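Local coordinates for CREG-like beta-barrel domain-containing protein (Agrobacterium tumefaciens, PDB 3DNH), which is of unknown function but has a CREG-like beta-barrel of the pyridoxamine 5'-phosphate oxidase family, suggesting kinship with FMN-binding proteins, at residues 42-47 with 81-86; 59-64 with 129-134; 69-74 with 145-150; 86-91 with 110-115. One frame throughout, in Å; residues are numbered along the deposited sequence.

Interaction 1 of 4, residues 42-47 with 81-86; sequences AALATL and RNMETD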
loop_
_atom_site.group_PDB
_atom_site.type_symbol
_atom_site.label_atom_id
_atom_site.label_comp_id
_atom_site.label_asym_id
_atom_site.label_seq_id
_atom_site.Cartn_x
_atom_site.Cartn_y
_atom_site.Cartn_z
ATOM N N ALA A 42 3.928 3.338 2.276
ATOM C CA ALA A 42 2.787 4.220 2.341
ATOM C C ALA A 42 2.159 4.398 0.948
ATOM O O ALA A 42 2.863 4.490 -0.036
ATOM C CB ALA A 42 3.236 5.580 2.853
ATOM N N ALA A 43 0.835 4.405 0.896
ATOM C CA ALA A 43 0.109 4.919 -0.229
ATOM C C ALA A 43 0.192 6.446 -0.152
ATOM O O ALA A 43 0.135 7.041 0.923
ATOM C CB ALA A 43 -1.340 4.448 -0.141
ATOM N N LEU A 44 0.372 7.090 -1.303
ATOM C CA LEU A 44 0.508 8.531 -1.382
ATOM C C LEU A 44 -0.447 8.949 -2.481
ATOM O O LEU A 44 -0.346 8.435 -3.624
ATOM C CB LEU A 44 1.921 8.891 -1.881
ATOM C CG LEU A 44 2.549 10.278 -1.652
ATOM C CD1 LEU A 44 3.462 10.712 -2.828
ATOM C CD2 LEU A 44 1.598 11.399 -1.220
ATOM N N ALA A 45 -1.324 9.883 -2.144
ATOM C CA ALA A 45 -2.237 10.481 -3.086
ATOM C C ALA A 45 -1.941 11.967 -3.269
ATOM O O ALA A 45 -1.667 12.713 -2.313
ATOM C CB ALA A 45 -3.699 10.259 -2.652
ATOM N N THR A 46 -2.106 12.395 -4.512
ATOM C CA THR A 46 -1.682 13.674 -4.995
ATOM C C THR A 46 -2.851 14.103 -5.919
ATOM O O THR A 46 -3.723 13.281 -6.255
ATOM C CB THR A 46 -0.340 13.301 -5.662
ATOM O OG1 THR A 46 0.813 13.805 -4.961
ATOM C CG2 THR A 46 -0.286 13.231 -7.122
ATOM N N LEU A 47 -2.903 15.379 -6.298
ATOM C CA LEU A 47 -3.987 15.858 -7.173
ATOM C C LEU A 47 -3.484 16.248 -8.556
ATOM O O LEU A 47 -2.484 16.965 -8.695
ATOM C CB LEU A 47 -4.746 17.043 -6.539
ATOM C CG LEU A 47 -5.517 16.879 -5.209
ATOM C CD1 LEU A 47 -5.992 18.262 -4.702
ATOM C CD2 LEU A 47 -6.721 15.925 -5.338
ATOM N N ARG A 81 5.467 16.324 -9.779
ATOM C CA ARG A 81 4.828 17.373 -10.547
ATOM C C ARG A 81 3.559 17.841 -9.854
ATOM O O ARG A 81 3.366 19.058 -9.674
ATOM C CB ARG A 81 4.489 16.891 -11.976
ATOM C CG ARG A 81 4.136 17.996 -13.045
ATOM C CD ARG A 81 2.645 18.426 -13.063
ATOM N NE ARG A 81 1.738 17.263 -12.975
ATOM C CZ ARG A 81 1.388 16.500 -13.999
ATOM N NH1 ARG A 81 1.842 16.771 -15.228
ATOM N NH2 ARG A 81 0.576 15.468 -13.803
ATOM N N ASN A 82 2.682 16.892 -9.510
ATOM C CA ASN A 82 1.374 17.241 -8.929
ATOM C C ASN A 82 1.570 18.075 -7.676
ATOM O O ASN A 82 0.950 19.145 -7.524
ATOM C CB ASN A 82 0.519 15.998 -8.630
ATOM C CG ASN A 82 0.026 15.305 -9.885
ATOM O OD1 ASN A 82 0.060 15.882 -10.961
ATOM N ND2 ASN A 82 -0.409 14.042 -9.756
HETATM N N MSE A 83 2.475 17.606 -6.817
HETATM C CA MSE A 83 2.832 18.297 -5.585
HETATM C C MSE A 83 3.437 19.704 -5.782
HETATM O O MSE A 83 3.205 20.576 -4.958
HETATM C CB MSE A 83 3.748 17.415 -4.730
HETATM C CG MSE A 83 3.016 16.226 -4.106
HETATM SE SE MSE A 83 4.110 15.166 -2.873
HETATM C CE MSE A 83 5.322 14.265 -4.172
ATOM N N GLU A 84 4.177 19.930 -6.874
ATOM C CA GLU A 84 4.588 21.307 -7.258
ATOM C C GLU A 84 3.355 22.178 -7.468
ATOM O O GLU A 84 3.269 23.284 -6.950
ATOM C CB GLU A 84 5.401 21.352 -8.567
ATOM C CG GLU A 84 6.910 21.173 -8.471
ATOM C CD GLU A 84 7.561 21.836 -7.234
ATOM O OE1 GLU A 84 8.130 22.947 -7.367
ATOM O OE2 GLU A 84 7.525 21.220 -6.127
ATOM N N THR A 85 2.409 21.663 -8.243
ATOM C CA THR A 85 1.197 22.399 -8.605
ATOM C C THR A 85 0.222 22.629 -7.420
ATOM O O THR A 85 -0.397 23.686 -7.349
ATOM C CB THR A 85 0.480 21.743 -9.818
ATOM O OG1 THR A 85 0.088 20.404 -9.505
ATOM C CG2 THR A 85 1.402 21.704 -11.049
ATOM N N ASP A 86 0.126 21.661 -6.492
ATOM C CA ASP A 86 -0.839 21.675 -5.381
ATOM C C ASP A 86 -0.314 20.736 -4.287
ATOM O O ASP A 86 -0.175 19.513 -4.511
ATOM C CB ASP A 86 -2.206 21.190 -5.892
ATOM C CG ASP A 86 -3.332 21.313 -4.858
ATOM O OD1 ASP A 86 -3.110 21.197 -3.633
ATOM O OD2 ASP A 86 -4.483 21.504 -5.303
HETATM O O HOH W 1 -1.220 17.174 -4.918
HETATM O O HOH W 2 -2.141 19.515 -8.637
#
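Leu47 and Asn82 meet where the end of a barrel strand passes the last turn of a helix. The Leu47 carbonyl oxygen lies 3.2 Å from Asn82 CB, close to the root of the amide side chain. Thr46 crosses both Asn82 and Met83, a selenomethionine, at about a right angle, with OG1 3.4 Å from Met83 CG. That hydroxyl is buried and has no hydrogen-bonding partner in the model. Met83 has CG beside its backbone N (chi1 -71°) and bends at its last torsion, which brings its CE methyl 4.2 Å from Leu44 CD1. Its flexible, unbranched chain suits this hydrophobic filling. Leu47 CD1 comes to 3.6 Å from Asp86 OD2, although the carboxylate is engaged mainly by Arg88.

No direct hydrogen bond joins the segments; two waters do the work. One accepts from Leu47 N and donates to Asp86 O, while the other donates to both Leu47 O and Thr85 OG1. Thr85 OG1 also turns back to donate to Asn82 O, a carbonyl of the last helical turn. Asn82 OD1 is fixed in turn by Arg81 NE and NH2, which both approach from one face of the amide.

Helix 78-85 thus packs against strand 41-47, which runs between strands 54-63 and 88-93. Tyr55 touches Thr46 and Asn82 from the former, while Ile89 on the latter reaches Leu44 and Met83.

Interaction 2 of 4, residues 59-64 with 129-134; sequences TNIGIE and IARYPK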
loop_
_atom_site.group_PDB
_atom_site.type_symbol
_atom_site.label_atom_id
_atom_site.label_comp_id
_atom_site.label_asym_id
_atom_site.label_seq_id
_atom_site.Cartn_x
_atom_site.Cartn_y
_atom_site.Cartn_z
ATOM N N THR A 59 5.224 4.668 -1.813
ATOM C CA THR A 59 6.534 5.240 -1.470
ATOM C C THR A 59 7.004 4.742 -0.098
ATOM O O THR A 59 6.231 4.098 0.608
ATOM C CB THR A 59 6.505 6.802 -1.562
ATOM O OG1 THR A 59 7.837 7.309 -1.696
ATOM C CG2 THR A 59 5.742 7.473 -0.379
ATOM N N ASN A 60 8.265 5.023 0.239
ATOM C CA ASN A 60 8.840 4.620 1.513
ATOM C C ASN A 60 8.718 5.785 2.502
ATOM O O ASN A 60 8.904 6.948 2.136
ATOM C CB ASN A 60 10.331 4.308 1.338
ATOM C CG ASN A 60 10.620 3.246 0.279
ATOM O OD1 ASN A 60 9.959 2.198 0.202
ATOM N ND2 ASN A 60 11.706 3.466 -0.481
ATOM N N ILE A 61 8.523 5.469 3.765
ATOM C CA ILE A 61 8.316 6.470 4.833
ATOM C C ILE A 61 9.503 6.559 5.789
ATOM O O ILE A 61 9.930 5.524 6.405
ATOM C CB ILE A 61 7.026 6.079 5.641
ATOM C CG1 ILE A 61 5.782 6.372 4.786
ATOM C CG2 ILE A 61 6.902 6.860 6.958
ATOM C CD1 ILE A 61 5.615 7.865 4.385
ATOM N N GLY A 62 10.054 7.777 5.906
ATOM C CA GLY A 62 10.981 8.088 7.013
ATOM C C GLY A 62 10.213 8.756 8.170
ATOM O O GLY A 62 9.125 9.267 7.970
ATOM N N ILE A 63 10.749 8.710 9.388
ATOM C CA ILE A 63 10.102 9.401 10.512
ATOM C C ILE A 63 11.150 10.255 11.227
ATOM O O ILE A 63 12.250 9.773 11.517
ATOM C CB ILE A 63 9.409 8.442 11.544
ATOM C CG1 ILE A 63 8.410 7.499 10.904
ATOM C CG2 ILE A 63 8.524 9.224 12.461
ATOM C CD1 ILE A 63 7.011 8.159 10.612
ATOM N N GLU A 64 10.809 11.505 11.532
ATOM C CA GLU A 64 11.696 12.364 12.298
ATOM C C GLU A 64 11.452 12.182 13.828
ATOM O O GLU A 64 10.408 11.645 14.219
ATOM C CB GLU A 64 11.516 13.815 11.831
ATOM C CG GLU A 64 11.591 13.929 10.278
ATOM C CD GLU A 64 11.488 15.371 9.781
ATOM O OE1 GLU A 64 12.234 15.716 8.832
ATOM O OE2 GLU A 64 10.673 16.144 10.356
ATOM N N ILE A 129 18.280 6.449 4.522
ATOM C CA ILE A 129 19.201 5.355 4.239
ATOM C C ILE A 129 19.213 4.291 5.342
ATOM O O ILE A 129 19.317 3.101 5.065
ATOM C CB ILE A 129 20.674 5.890 4.067
ATOM C CG1 ILE A 129 20.896 6.570 2.689
ATOM C CG2 ILE A 129 21.707 4.797 4.236
ATOM C CD1 ILE A 129 20.320 5.858 1.586
ATOM N N ALA A 130 19.115 4.758 6.580
ATOM C CA ALA A 130 19.056 3.901 7.775
ATOM C C ALA A 130 17.919 2.875 7.660
ATOM O O ALA A 130 18.076 1.751 8.090
ATOM C CB ALA A 130 18.898 4.771 9.042
ATOM N N ARG A 131 16.806 3.242 7.019
ATOM C CA ARG A 131 15.679 2.331 6.854
ATOM C C ARG A 131 15.668 1.619 5.519
ATOM O O ARG A 131 15.127 0.510 5.414
ATOM C CB ARG A 131 14.342 3.085 7.038
ATOM C CG ARG A 131 13.954 3.337 8.438
ATOM C CD ARG A 131 12.591 4.074 8.446
ATOM N NE ARG A 131 11.970 3.996 9.750
ATOM C CZ ARG A 131 10.690 4.266 10.011
ATOM N NH1 ARG A 131 9.854 4.616 9.042
ATOM N NH2 ARG A 131 10.238 4.144 11.257
ATOM N N TYR A 132 16.255 2.270 4.509
ATOM C CA TYR A 132 16.127 1.893 3.100
ATOM C C TYR A 132 17.527 1.888 2.481
ATOM O O TYR A 132 17.910 2.841 1.768
ATOM C CB TYR A 132 15.183 2.872 2.349
ATOM C CG TYR A 132 13.873 2.996 3.064
ATOM C CD1 TYR A 132 13.025 1.878 3.155
ATOM C CD2 TYR A 132 13.502 4.178 3.705
ATOM C CE1 TYR A 132 11.870 1.920 3.868
ATOM C CE2 TYR A 132 12.313 4.234 4.433
ATOM C CZ TYR A 132 11.509 3.096 4.506
ATOM O OH TYR A 132 10.347 3.111 5.210
ATOM N N PRO A 133 18.309 0.817 2.758
ATOM C CA PRO A 133 19.700 0.832 2.278
ATOM C C PRO A 133 19.844 0.877 0.757
ATOM O O PRO A 133 20.879 1.302 0.262
ATOM C CB PRO A 133 20.313 -0.451 2.886
ATOM C CG PRO A 133 19.186 -1.328 3.153
ATOM C CD PRO A 133 18.012 -0.417 3.512
ATOM N N LYS A 134 18.819 0.481 0.010
ATOM C CA LYS A 134 18.900 0.573 -1.435
ATOM C C LYS A 134 18.824 2.021 -1.913
ATOM O O LYS A 134 19.216 2.324 -3.039
ATOM C CB LYS A 134 17.820 -0.266 -2.118
ATOM C CG LYS A 134 18.271 -1.667 -2.420
ATOM C CD LYS A 134 17.234 -2.489 -3.230
ATOM C CE LYS A 134 15.986 -2.900 -2.416
ATOM N NZ LYS A 134 16.040 -2.606 -0.917
#
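Ile61 O is gripped by Arg131, at the end of helix 121-131, and Tyr132, the residue after it. Tyr132 OH donates to it at 2.7 Å and Arg131 NH1 at 2.8 Å. The two donors approach from opposite faces of the carbonyl plane, each well out of it (37° for Tyr132 OH, 42° for Arg131 NH1), while the oxygen lies almost in the plane of the Arg131 guanidinium. A long arginine and a para hydroxyl can thus share one buried backbone acceptor.

Beside these bonds Asn60 slides past Tyr132 in the opposite direction. Its CB sits over the centre of the ring in a CH-pi contact, 3.6 Å from the centroid, and the amide stacks with its plane 14° from the ring's. The opposite face of the ring is covered, nearer its rim, by Arg131 CB. Arg131 is extended from CG to NE, which lets the guanidinium reach past Gly62 to Ile63, whose CG1 lies 3.7 Å from Arg131 NH1. Gly62 presents only backbone to these neighbours.

Further out, Arg131 O accepts from Arg40 NH1, and Arg131 NH2 makes a weak bond to His37 O, tying the helix end to the last turn of helix 28-38 and the residues after it. The Asn60 amide is braced from its own chain, by Tyr128 OH, and from the second subunit, by Asp100 and Ala101, which steadies its stack on Tyr132.

The arrangement docks a helix terminus and its following loop on strand 54-63 of the barrel, next to the dimer interface, within a fold related to the FMN-binding split barrels.

Interaction 3 of 4, residues 69-74 with 145-150; sequences PFFFAA and RLYRLR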
loop_
_atom_site.group_PDB
_atom_site.type_symbol
_atom_site.label_atom_id
_atom_site.label_comp_id
_atom_site.label_asym_id
_atom_site.label_seq_id
_atom_site.Cartn_x
_atom_site.Cartn_y
_atom_site.Cartn_z
ATOM N N PRO A 69 6.322 12.245 9.534
ATOM C CA PRO A 69 6.709 11.451 8.385
ATOM C C PRO A 69 7.357 12.285 7.290
ATOM O O PRO A 69 6.981 13.445 7.065
ATOM C CB PRO A 69 5.386 10.863 7.880
ATOM C CG PRO A 69 4.375 11.158 8.888
ATOM C CD PRO A 69 4.860 12.407 9.585
ATOM N N PHE A 70 8.331 11.682 6.593
ATOM C CA PHE A 70 8.941 12.374 5.461
ATOM C C PHE A 70 9.192 11.337 4.389
ATOM O O PHE A 70 9.197 10.128 4.643
ATOM C CB PHE A 70 10.218 13.176 5.871
ATOM C CG PHE A 70 11.469 12.322 6.084
ATOM C CD1 PHE A 70 12.378 12.106 5.040
ATOM C CD2 PHE A 70 11.753 11.761 7.335
ATOM C CE1 PHE A 70 13.564 11.340 5.255
ATOM C CE2 PHE A 70 12.895 11.000 7.550
ATOM C CZ PHE A 70 13.805 10.783 6.497
ATOM N N PHE A 71 9.409 11.806 3.181
ATOM C CA PHE A 71 9.570 10.893 2.077
ATOM C C PHE A 71 10.297 11.605 0.920
ATOM O O PHE A 71 10.469 12.838 0.924
ATOM C CB PHE A 71 8.211 10.309 1.641
ATOM C CG PHE A 71 7.216 11.347 1.189
ATOM C CD1 PHE A 71 7.139 11.719 -0.157
ATOM C CD2 PHE A 71 6.339 11.935 2.099
ATOM C CE1 PHE A 71 6.204 12.694 -0.587
ATOM C CE2 PHE A 71 5.408 12.893 1.691
ATOM C CZ PHE A 71 5.338 13.272 0.330
ATOM N N PHE A 72 10.714 10.776 -0.029
ATOM C CA PHE A 72 11.441 11.219 -1.186
ATOM C C PHE A 72 10.626 10.902 -2.420
ATOM O O PHE A 72 9.883 9.902 -2.443
ATOM C CB PHE A 72 12.801 10.509 -1.246
ATOM C CG PHE A 72 13.236 10.151 -2.627
ATOM C CD1 PHE A 72 13.879 11.083 -3.435
ATOM C CD2 PHE A 72 13.008 8.864 -3.126
ATOM C CE1 PHE A 72 14.288 10.735 -4.728
ATOM C CE2 PHE A 72 13.414 8.512 -4.427
ATOM C CZ PHE A 72 14.046 9.449 -5.224
ATOM N N ALA A 73 10.786 11.745 -3.442
ATOM C CA ALA A 73 10.184 11.493 -4.747
ATOM C C ALA A 73 11.194 11.923 -5.802
ATOM O O ALA A 73 11.792 12.986 -5.660
ATOM C CB ALA A 73 8.905 12.269 -4.931
ATOM N N ALA A 74 11.403 11.098 -6.828
ATOM C CA ALA A 74 12.206 11.521 -7.992
ATOM C C ALA A 74 11.509 12.726 -8.629
ATOM O O ALA A 74 10.289 12.718 -8.743
ATOM C CB ALA A 74 12.312 10.387 -8.982
ATOM N N ARG A 145 13.964 14.699 -4.773
ATOM C CA ARG A 145 13.167 15.691 -4.005
ATOM C C ARG A 145 12.726 15.125 -2.653
ATOM O O ARG A 145 12.308 13.983 -2.558
ATOM C CB ARG A 145 11.943 16.159 -4.786
ATOM C CG ARG A 145 12.292 16.987 -6.016
ATOM C CD ARG A 145 11.125 17.766 -6.547
ATOM N NE ARG A 145 11.509 18.364 -7.821
ATOM C CZ ARG A 145 10.651 18.800 -8.737
ATOM N NH1 ARG A 145 9.343 18.732 -8.516
ATOM N NH2 ARG A 145 11.107 19.305 -9.873
ATOM N N LEU A 146 12.799 15.951 -1.626
ATOM C CA LEU A 146 12.573 15.520 -0.257
ATOM C C LEU A 146 11.414 16.321 0.363
ATOM O O LEU A 146 11.410 17.545 0.303
ATOM C CB LEU A 146 13.848 15.812 0.489
ATOM C CG LEU A 146 14.328 14.956 1.636
ATOM C CD1 LEU A 146 13.564 13.644 1.775
ATOM C CD2 LEU A 146 15.829 14.751 1.377
ATOM N N TYR A 147 10.453 15.639 0.978
ATOM C CA TYR A 147 9.237 16.319 1.496
ATOM C C TYR A 147 8.907 15.843 2.891
ATOM O O TYR A 147 9.109 14.703 3.171
ATOM C CB TYR A 147 8.038 15.921 0.665
ATOM C CG TYR A 147 8.169 16.104 -0.816
ATOM C CD1 TYR A 147 7.610 17.217 -1.453
ATOM C CD2 TYR A 147 8.767 15.114 -1.596
ATOM C CE1 TYR A 147 7.688 17.362 -2.847
ATOM C CE2 TYR A 147 8.870 15.252 -2.928
ATOM C CZ TYR A 147 8.326 16.370 -3.561
ATOM O OH TYR A 147 8.433 16.446 -4.905
ATOM N N ARG A 148 8.345 16.692 3.753
ATOM C CA ARG A 148 7.713 16.132 4.951
ATOM C C ARG A 148 6.218 16.427 4.959
ATOM O O ARG A 148 5.741 17.421 4.363
ATOM C CB ARG A 148 8.441 16.530 6.273
ATOM C CG ARG A 148 8.531 17.994 6.486
ATOM C CD ARG A 148 9.019 18.380 7.899
ATOM N NE ARG A 148 10.421 18.084 8.131
ATOM C CZ ARG A 148 11.433 18.929 7.899
ATOM N NH1 ARG A 148 11.234 20.146 7.396
ATOM N NH2 ARG A 148 12.669 18.540 8.148
ATOM N N LEU A 149 5.482 15.519 5.579
ATOM C CA LEU A 149 4.051 15.655 5.686
ATOM C C LEU A 149 3.756 16.654 6.789
ATOM O O LEU A 149 4.229 16.491 7.922
ATOM C CB LEU A 149 3.388 14.294 5.976
ATOM C CG LEU A 149 1.877 14.365 6.223
ATOM C CD1 LEU A 149 1.107 14.918 5.035
ATOM C CD2 LEU A 149 1.366 12.983 6.618
ATOM N N ARG A 150 2.999 17.694 6.443
ATOM C CA ARG A 150 2.382 18.536 7.444
ATOM C C ARG A 150 0.985 17.980 7.686
ATOM O O ARG A 150 0.098 18.190 6.874
ATOM C CB ARG A 150 2.268 19.970 6.934
ATOM C CG ARG A 150 2.032 20.960 8.044
ATOM C CD ARG A 150 1.633 22.350 7.574
ATOM N NE ARG A 150 2.188 22.756 6.281
ATOM C CZ ARG A 150 1.713 23.764 5.552
ATOM N NH1 ARG A 150 0.685 24.465 5.986
ATOM N NH2 ARG A 150 2.258 24.085 4.384
#
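Phe71 O accepts from Tyr147 N at 2.8 Å, and Phe71 N returns the bond to Tyr147 O at 2.9 Å, making this an antiparallel hydrogen-bonded pair. Ala73 and Arg145 form a second reciprocal pair, and Leu149 N donates to Pro69 O. Pro69, lacking an N-H, gives this ladder only its carbonyl, while its CG packs on Leu149 CD2 at 4.2 Å.

On the face carrying Phe71, Ala73 and Tyr147, the two aromatic rings are near parallel, at 19°, but slid so far apart that they barely overlap. What covers the Phe71 ring is instead Tyr147 CB, 4.0 Å from its centroid. Phe71 CG lies between the backbone N and the carbonyl carbon (chi1 60°), a placement that turns the ring toward the neighbouring strand. Small Ala73 leaves room for the tyrosine, its CB 3.6 Å from Tyr147 CE2.

On the other face Leu146 CD1 meets the edge of the Phe70 ring, 3.8 Å from Phe70 CD1. Arg148 CB packs on Phe70 CB.

The chemistry implies a division of labour: backbone bonds fix the register, aromatic and aliphatic groups fill the faces, and Arg148 carries its charge away to salt bridges with Glu64 and Glu120.

Interaction 4 of 4, residues 86-91 with 110-115; sequences DARISV and VGRADR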
loop_
_atom_site.group_PDB
_atom_site.type_symbol
_atom_site.label_atom_id
_atom_site.label_comp_id
_atom_site.label_asym_id
_atom_site.label_seq_id
_atom_site.Cartn_x
_atom_site.Cartn_y
_atom_site.Cartn_z
ATOM N N ASP A 86 0.126 21.661 -6.492
ATOM C CA ASP A 86 -0.839 21.675 -5.381
ATOM C C ASP A 86 -0.314 20.736 -4.287
ATOM O O ASP A 86 -0.175 19.513 -4.511
ATOM C CB ASP A 86 -2.206 21.190 -5.892
ATOM C CG ASP A 86 -3.332 21.313 -4.858
ATOM O OD1 ASP A 86 -3.110 21.197 -3.633
ATOM O OD2 ASP A 86 -4.483 21.504 -5.303
ATOM N N ALA A 87 -0.030 21.296 -3.108
ATOM C CA ALA A 87 0.654 20.527 -2.053
ATOM C C ALA A 87 -0.267 19.631 -1.210
ATOM O O ALA A 87 0.221 18.913 -0.357
ATOM C CB ALA A 87 1.494 21.470 -1.136
ATOM N N ARG A 88 -1.583 19.679 -1.427
ATOM C CA ARG A 88 -2.524 18.846 -0.672
ATOM C C ARG A 88 -2.339 17.368 -1.031
ATOM O O ARG A 88 -2.421 16.976 -2.214
ATOM C CB ARG A 88 -3.971 19.275 -0.913
ATOM C CG ARG A 88 -4.256 20.671 -0.402
ATOM C CD ARG A 88 -5.683 21.041 -0.671
ATOM N NE ARG A 88 -5.925 21.225 -2.088
ATOM C CZ ARG A 88 -7.120 21.473 -2.619
ATOM N NH1 ARG A 88 -7.220 21.642 -3.921
ATOM N NH2 ARG A 88 -8.208 21.551 -1.858
ATOM N N ILE A 89 -2.033 16.567 -0.014
ATOM C CA ILE A 89 -1.756 15.121 -0.179
ATOM C C ILE A 89 -2.455 14.301 0.893
ATOM O O ILE A 89 -2.914 14.848 1.909
ATOM C CB ILE A 89 -0.219 14.783 -0.142
ATOM C CG1 ILE A 89 0.452 15.094 1.211
ATOM C CG2 ILE A 89 0.523 15.534 -1.282
ATOM C CD1 ILE A 89 1.851 14.355 1.392
ATOM N N SER A 90 -2.534 12.982 0.664
ATOM C CA SER A 90 -2.964 12.040 1.684
ATOM C C SER A 90 -2.017 10.837 1.667
ATOM O O SER A 90 -1.573 10.424 0.599
ATOM C CB SER A 90 -4.409 11.582 1.439
ATOM O OG SER A 90 -4.851 10.685 2.458
ATOM N N VAL A 91 -1.722 10.265 2.839
ATOM C CA VAL A 91 -0.938 9.011 2.896
ATOM C C VAL A 91 -1.668 7.992 3.742
ATOM O O VAL A 91 -2.387 8.372 4.669
ATOM C CB VAL A 91 0.508 9.203 3.471
ATOM C CG1 VAL A 91 1.289 10.173 2.647
ATOM C CG2 VAL A 91 0.460 9.702 4.930
ATOM N N VAL A 110 -3.902 13.174 6.358
ATOM C CA VAL A 110 -4.189 14.143 5.319
ATOM C C VAL A 110 -3.502 15.458 5.659
ATOM O O VAL A 110 -3.586 15.906 6.788
ATOM C CB VAL A 110 -5.710 14.301 5.140
ATOM C CG1 VAL A 110 -6.037 15.384 4.118
ATOM C CG2 VAL A 110 -6.334 12.953 4.780
ATOM N N GLY A 111 -2.831 16.083 4.690
ATOM C CA GLY A 111 -2.210 17.399 4.944
ATOM C C GLY A 111 -1.476 17.976 3.756
ATOM O O GLY A 111 -1.922 17.820 2.618
ATOM N N ARG A 112 -0.362 18.667 4.014
ATOM C CA ARG A 112 0.439 19.271 2.932
ATOM C C ARG A 112 1.836 18.682 2.836
ATOM O O ARG A 112 2.432 18.308 3.840
ATOM C CB ARG A 112 0.471 20.803 3.027
ATOM C CG ARG A 112 -0.871 21.439 2.692
ATOM C CD ARG A 112 -0.952 22.913 3.032
ATOM N NE ARG A 112 -2.308 23.364 2.717
ATOM C CZ ARG A 112 -2.745 23.691 1.498
ATOM N NH1 ARG A 112 -4.022 24.029 1.337
ATOM N NH2 ARG A 112 -1.925 23.690 0.444
ATOM N N ALA A 113 2.310 18.523 1.596
ATOM C CA ALA A 113 3.665 18.098 1.315
ATOM C C ALA A 113 4.541 19.335 1.298
ATOM O O ALA A 113 4.522 20.104 0.310
ATOM C CB ALA A 113 3.714 17.425 -0.029
ATOM N N ASP A 114 5.302 19.527 2.377
ATOM C CA ASP A 114 6.219 20.627 2.507
ATOM C C ASP A 114 7.597 20.153 2.056
ATOM O O ASP A 114 8.161 19.200 2.598
ATOM C CB ASP A 114 6.321 21.071 3.972
ATOM C CG ASP A 114 5.118 21.862 4.449
ATOM O OD1 ASP A 114 4.520 22.608 3.650
ATOM O OD2 ASP A 114 4.763 21.764 5.650
ATOM N N ARG A 115 8.176 20.865 1.113
ATOM C CA ARG A 115 9.528 20.569 0.701
ATOM C C ARG A 115 10.549 20.843 1.824
ATOM O O ARG A 115 10.566 21.921 2.434
ATOM C CB ARG A 115 9.823 21.372 -0.556
ATOM C CG ARG A 115 10.885 20.759 -1.385
ATOM C CD ARG A 115 10.359 19.796 -2.434
ATOM N NE ARG A 115 11.411 19.807 -3.431
ATOM C CZ ARG A 115 11.424 20.595 -4.498
ATOM N NH1 ARG A 115 10.394 21.380 -4.764
ATOM N NH2 ARG A 115 12.461 20.571 -5.313
#
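Arg88 and Arg112 lie side by side and point the same way, their guanidinium planes only 6° apart. From Arg88 CB the chain turns beside the backbone N (chi1 -64°), and this sets CG over one face of the Arg112 guanidinium, 3.8 Å from Arg112 NH1. CD stays near that same nitrogen, at 4.0 Å. The chain then bends at chi3 and leaves for Asp86: NE donates to OD1 at 3.2 Å and NH1 to OD2 at 3.1 Å, a side-on salt bridge that uses the syn lone pair of each oxygen. The tip also makes a cation-pi contact with Tyr53 of the second subunit. The carboxylate probably eases the closeness of the two positive groups.

Asp86 suits this corner because OD1 also accepts from Arg88 N, forming an Asx turn that leads from the helix into the strand. Ile89, on the other face, puts CD1 3.9 Å from Ala113 CB. Backbone bonds link Ile89 with Gly111 in both directions, and Ala113 N donates to Ala87 O. Gly111 has a very extended backbone, a conformation that residues with side chains adopt less readily. Ser90 OG, 3.6 Å from Val110 CG2, bonds to Thr56 of the second subunit.

Strands 88-93 and 106-115 are consecutive and antiparallel, forming a long-looped beta hairpin of the closed six-stranded barrel, with its arginine-bearing face turned toward the dimer partner.

All four contacts belong to one barrel domain. Interactions 1 and 4 have centres about 7 Å apart and share Asp86; Ala45 N to Ser90 O, 2.8 Å, probably joins their strands. Interaction 3 lies about 9 Å from interaction 4, centre to centre, with Arg148 N and Asp114 O 2.8 Å apart. It meets interaction 1 inside the barrel, where Met83 SE is 3.9 Å from Phe71 CZ. Interaction 2 adjoins interaction 3 through a salt bridge, Glu64 OE1 to Arg148 NH2, 2.9 Å; its centre is about 19 Å from that of interaction 1, which it still touches: Ala42 N to Thr59 O, 2.9 Å. All touch the second subunit, interaction 3 through a single residue.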